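Local coordinates for aspartate aminotransferase (PDB 3K7Y), which probably catalyses the pyridoxal-phosphate-dependent exchange of an amino group between L-aspartate and 2-oxoglutarate, giving oxaloacetate and L-glutamate, at residues A55-L69 with S288-L300. Residues are numbered along the deposited sequence; the frame is centred on the assembly and turned at random.
With PLP (pyridoxal-5'-phosphate), chain B.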
# COMPACT_ATOMS: atom_id res chain seq x y z
N ALA A 55 2.25 -22.11 4.99
CA ALA A 55 2.25 -20.88 5.78
C ALA A 55 0.85 -20.26 5.74
O ALA A 55 0.32 -19.85 6.78
CB ALA A 55 3.31 -19.91 5.27
N ASP A 56 0.25 -20.22 4.56
CA ASP A 56 -1.11 -19.72 4.42
C ASP A 56 -2.09 -20.40 5.37
O ASP A 56 -2.73 -19.74 6.19
CB ASP A 56 -1.61 -19.82 2.98
CG ASP A 56 -1.93 -18.46 2.37
OD1 ASP A 56 -2.08 -17.48 3.14
OD2 ASP A 56 -2.05 -18.37 1.13
N LYS A 57 -2.18 -21.73 5.27
CA LYS A 57 -3.02 -22.52 6.17
C LYS A 57 -2.69 -22.21 7.62
O LYS A 57 -3.55 -21.78 8.37
CB LYS A 57 -2.88 -24.02 5.89
CG LYS A 57 -3.80 -24.54 4.79
CD LYS A 57 -3.74 -26.06 4.63
CE LYS A 57 -2.74 -26.48 3.55
NZ LYS A 57 -2.77 -27.96 3.31
N LEU A 58 -1.43 -22.42 7.99
CA LEU A 58 -0.93 -22.07 9.32
C LEU A 58 -1.47 -20.74 9.85
O LEU A 58 -1.78 -20.62 11.04
CB LEU A 58 0.61 -22.03 9.32
CG LEU A 58 1.41 -23.23 9.82
CD1 LEU A 58 0.87 -23.76 11.16
CD2 LEU A 58 1.46 -24.34 8.79
N VAL A 59 -1.57 -19.75 8.97
CA VAL A 59 -1.96 -18.39 9.37
C VAL A 59 -3.43 -18.24 9.71
O VAL A 59 -3.79 -17.50 10.62
CB VAL A 59 -1.55 -17.35 8.31
CG1 VAL A 59 -2.38 -16.08 8.43
CG2 VAL A 59 -0.07 -17.04 8.46
N THR A 60 -4.29 -18.95 8.99
CA THR A 60 -5.71 -18.84 9.26
C THR A 60 -6.09 -19.81 10.38
O THR A 60 -7.27 -20.04 10.62
CB THR A 60 -6.55 -19.08 8.00
OG1 THR A 60 -6.84 -20.47 7.86
CG2 THR A 60 -5.81 -18.59 6.76
N GLU A 61 -5.08 -20.35 11.04
CA GLU A 61 -5.26 -21.28 12.16
C GLU A 61 -4.89 -20.63 13.48
O GLU A 61 -5.44 -20.98 14.53
CB GLU A 61 -4.40 -22.53 11.97
CG GLU A 61 -5.18 -23.83 11.82
CD GLU A 61 -6.17 -23.82 10.66
OE1 GLU A 61 -7.34 -24.20 10.90
OE2 GLU A 61 -5.79 -23.44 9.52
N ASN A 62 -3.96 -19.69 13.43
CA ASN A 62 -3.35 -19.15 14.64
C ASN A 62 -3.82 -17.75 14.97
O ASN A 62 -3.45 -17.18 16.00
CB ASN A 62 -1.83 -19.19 14.48
CG ASN A 62 -1.30 -20.60 14.36
OD1 ASN A 62 -1.80 -21.40 13.57
ND2 ASN A 62 -0.29 -20.92 15.17
N TYR A 63 -4.67 -17.22 14.10
CA TYR A 63 -5.03 -15.83 14.13
C TYR A 63 -6.51 -15.64 13.82
O TYR A 63 -7.01 -16.17 12.82
CB TYR A 63 -4.21 -15.08 13.10
CG TYR A 63 -2.70 -15.09 13.31
CD1 TYR A 63 -2.11 -14.46 14.41
CD2 TYR A 63 -1.85 -15.70 12.37
CE1 TYR A 63 -0.73 -14.45 14.58
CE2 TYR A 63 -0.47 -15.70 12.54
CZ TYR A 63 0.08 -15.07 13.64
OH TYR A 63 1.44 -15.06 13.81
N LYS A 64 -7.20 -14.88 14.66
CA LYS A 64 -8.62 -14.60 14.45
C LYS A 64 -8.93 -13.10 14.41
O LYS A 64 -9.80 -12.65 13.66
CB LYS A 64 -9.49 -15.35 15.48
CG LYS A 64 -9.02 -15.30 16.95
CD LYS A 64 -8.09 -16.48 17.33
CE LYS A 64 -7.16 -16.12 18.50
NZ LYS A 64 -6.26 -14.93 18.21
N GLU A 65 -8.20 -12.33 15.20
CA GLU A 65 -8.28 -10.87 15.18
C GLU A 65 -7.44 -10.27 14.05
O GLU A 65 -6.42 -10.84 13.67
CB GLU A 65 -7.76 -10.33 16.49
CG GLU A 65 -8.77 -10.25 17.59
CD GLU A 65 -8.24 -9.47 18.78
OE1 GLU A 65 -7.15 -8.85 18.66
OE2 GLU A 65 -8.90 -9.48 19.84
N LYS A 66 -7.86 -9.11 13.54
CA LYS A 66 -7.08 -8.39 12.51
C LYS A 66 -6.83 -6.91 12.85
O LYS A 66 -7.50 -6.04 12.33
CB LYS A 66 -7.76 -8.53 11.15
CG LYS A 66 -7.93 -9.96 10.70
CD LYS A 66 -8.71 -10.07 9.40
CE LYS A 66 -9.29 -11.47 9.22
NZ LYS A 66 -9.97 -11.66 7.91
N PRO A 67 -5.84 -6.63 13.72
CA PRO A 67 -5.49 -5.27 14.14
C PRO A 67 -4.63 -4.45 13.16
O PRO A 67 -3.88 -5.01 12.36
CB PRO A 67 -4.68 -5.50 15.42
CG PRO A 67 -4.81 -6.95 15.73
CD PRO A 67 -5.06 -7.63 14.46
N TYR A 68 -4.78 -3.13 13.23
CA TYR A 68 -3.87 -2.18 12.62
C TYR A 68 -2.45 -2.42 13.12
O TYR A 68 -2.25 -2.61 14.33
CB TYR A 68 -4.24 -0.77 13.06
CG TYR A 68 -5.43 -0.12 12.43
CD1 TYR A 68 -5.65 -0.19 11.06
CD2 TYR A 68 -6.32 0.62 13.20
CE1 TYR A 68 -6.75 0.44 10.47
CE2 TYR A 68 -7.43 1.26 12.62
CZ TYR A 68 -7.63 1.16 11.26
OH TYR A 68 -8.69 1.78 10.66
N LEU A 69 -1.46 -2.38 12.22
CA LEU A 69 -0.04 -2.47 12.59
C LEU A 69 0.64 -1.13 13.00
O LEU A 69 0.91 -0.26 12.16
CB LEU A 69 0.76 -3.17 11.49
CG LEU A 69 0.56 -4.68 11.38
CD1 LEU A 69 1.38 -5.29 10.23
CD2 LEU A 69 0.87 -5.38 12.70
N SER A 288 -0.76 2.32 7.43
CA SER A 288 -0.09 1.07 7.88
C SER A 288 -0.09 -0.10 6.87
O SER A 288 -0.89 -0.12 5.94
CB SER A 288 -0.62 0.60 9.25
OG SER A 288 -2.03 0.55 9.32
N PRO A 289 0.82 -1.09 7.07
CA PRO A 289 0.97 -2.26 6.20
C PRO A 289 -0.07 -3.35 6.44
O PRO A 289 -0.73 -3.38 7.49
CB PRO A 289 2.34 -2.81 6.59
CG PRO A 289 2.98 -1.77 7.46
CD PRO A 289 1.84 -1.10 8.13
N VAL A 290 -0.20 -4.24 5.45
CA VAL A 290 -1.10 -5.40 5.50
C VAL A 290 -0.70 -6.44 6.56
O VAL A 290 0.44 -6.94 6.59
CB VAL A 290 -1.26 -6.05 4.10
CG1 VAL A 290 -2.14 -7.31 4.15
CG2 VAL A 290 -1.84 -5.03 3.14
N ILE A 291 -1.65 -6.75 7.43
CA ILE A 291 -1.39 -7.65 8.54
C ILE A 291 -1.31 -9.10 8.07
O ILE A 291 -0.47 -9.87 8.55
CB ILE A 291 -2.42 -7.39 9.68
CG1 ILE A 291 -1.81 -7.66 11.06
CG2 ILE A 291 -3.76 -8.04 9.38
CD1 ILE A 291 -2.46 -8.72 11.86
N HIS A 292 -2.13 -9.47 7.09
CA HIS A 292 -2.10 -10.82 6.54
C HIS A 292 -0.74 -11.18 5.99
O HIS A 292 -0.17 -12.20 6.35
CB HIS A 292 -3.15 -11.00 5.44
CG HIS A 292 -2.92 -12.20 4.58
ND1 HIS A 292 -3.35 -13.46 4.93
CD2 HIS A 292 -2.29 -12.34 3.38
CE1 HIS A 292 -3.02 -14.32 3.98
NE2 HIS A 292 -2.37 -13.66 3.03
N THR A 293 -0.22 -10.34 5.11
CA THR A 293 1.03 -10.65 4.45
C THR A 293 2.15 -10.59 5.47
O THR A 293 3.15 -11.27 5.33
CB THR A 293 1.26 -9.83 3.15
OG1 THR A 293 1.47 -8.46 3.45
CG2 THR A 293 0.04 -9.92 2.24
N ASN A 294 1.96 -9.83 6.54
CA ASN A 294 2.91 -9.86 7.63
C ASN A 294 2.95 -11.21 8.29
O ASN A 294 4.00 -11.81 8.44
CB ASN A 294 2.58 -8.80 8.68
CG ASN A 294 3.51 -8.86 9.88
OD1 ASN A 294 3.59 -9.88 10.57
ND2 ASN A 294 4.22 -7.77 10.13
N ARG A 295 1.77 -11.69 8.70
CA ARG A 295 1.61 -13.02 9.30
C ARG A 295 2.13 -14.18 8.41
O ARG A 295 2.92 -14.99 8.88
CB ARG A 295 0.16 -13.25 9.72
CG ARG A 295 -0.31 -12.33 10.86
CD ARG A 295 -1.83 -12.36 11.06
NE ARG A 295 -2.22 -11.80 12.36
CZ ARG A 295 -3.47 -11.61 12.77
NH1 ARG A 295 -4.50 -11.92 11.99
NH2 ARG A 295 -3.70 -11.10 13.97
N ILE A 296 1.72 -14.24 7.14
CA ILE A 296 2.22 -15.30 6.22
C ILE A 296 3.73 -15.41 6.27
O ILE A 296 4.26 -16.52 6.29
CB ILE A 296 1.84 -15.04 4.73
CG1 ILE A 296 0.37 -14.62 4.58
CG2 ILE A 296 2.17 -16.26 3.85
CD1 ILE A 296 -0.65 -15.62 5.14
N LEU A 297 4.41 -14.27 6.30
CA LEU A 297 5.86 -14.22 6.27
C LEU A 297 6.53 -14.73 7.55
O LEU A 297 7.40 -15.59 7.51
CB LEU A 297 6.34 -12.81 5.95
CG LEU A 297 7.47 -12.86 4.92
CD1 LEU A 297 7.27 -11.77 3.87
CD2 LEU A 297 8.85 -12.82 5.57
N CYS A 298 6.11 -14.17 8.68
CA CYS A 298 6.57 -14.65 9.98
C CYS A 298 6.41 -16.17 10.16
O CYS A 298 7.35 -16.84 10.57
CB CYS A 298 5.85 -13.92 11.09
SG CYS A 298 6.11 -12.18 11.00
N GLN A 299 5.23 -16.69 9.83
CA GLN A 299 4.93 -18.11 9.97
C GLN A 299 5.92 -19.00 9.21
O GLN A 299 6.53 -19.89 9.81
CB GLN A 299 3.50 -18.40 9.51
CG GLN A 299 2.85 -19.60 10.22
CD GLN A 299 2.11 -19.22 11.49
OE1 GLN A 299 2.65 -18.54 12.37
NE2 GLN A 299 0.85 -19.65 11.60
N LEU A 300 6.06 -18.75 7.90
CA LEU A 300 7.03 -19.48 7.08
C LEU A 300 8.43 -19.36 7.68
O LEU A 300 9.01 -20.35 8.15
CB LEU A 300 7.03 -18.95 5.63
CG LEU A 300 8.00 -19.64 4.64
CD1 LEU A 300 7.44 -19.63 3.23
CD2 LEU A 300 9.40 -19.02 4.64
N1 PLP B . -11.90 8.57 6.64
C2 PLP B . -12.41 8.66 7.91
C2A PLP B . -13.42 9.70 8.19
C3 PLP B . -11.98 7.77 8.89
O3 PLP B . -12.50 7.85 10.16
C4 PLP B . -11.02 6.81 8.58
C4A PLP B . -10.70 5.79 9.63
O4A PLP B . -11.32 4.72 9.64
C5 PLP B . -10.49 6.71 7.28
C6 PLP B . -10.94 7.61 6.32
C5A PLP B . -9.43 5.70 6.84
O4P PLP B . -9.66 4.34 7.17
P PLP B . -8.52 3.22 6.90
O1P PLP B . -9.13 1.87 6.66
O2P PLP B . -7.69 3.06 8.15
O3P PLP B . -7.72 3.65 5.70
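A55 and L300 bring their CA atoms to 5.1 Å, and the short axes of helices 55-62 and 291-300 cross at 113°, 8.6 Å apart at closest approach; the loop 63-69 then runs along helix 291-300 toward its N-terminal end, bringing L69 beside S288. R295 spans the loop side of the contact: its chain, extended from CG to NE, passes over one face of the Y63 ring, and its guanidinium lies flat on that ring, planes 9° apart and centres 4.2 Å. NH1 and NH2 both donate to E65 O, at 2.8 and 2.7 Å; this oxygen lies near the guanidinium plane, so stack and paired bonds together fix the group's rotation. Q299, bent at chi2 (90°), fits as a knob among A55, L58, V59 and N62, its CB 4.0 Å from V59 CG2. Farther along, L69 CG meets I291 CG1 at 3.8 Å. Y68 points away, its OH 3.0 Å from O2P of the PLP held by the second subunit and hydrogen-bonded to K249 there, an active site shared across the dimer, as in this aminotransferase family. Helix 291-300 also packs on helix 75-86; N294 ND2 hydrogen-bonds T74 OG1 and Q102 OE1, and V290 O accepts from Q102 NE2, on strand 98-104.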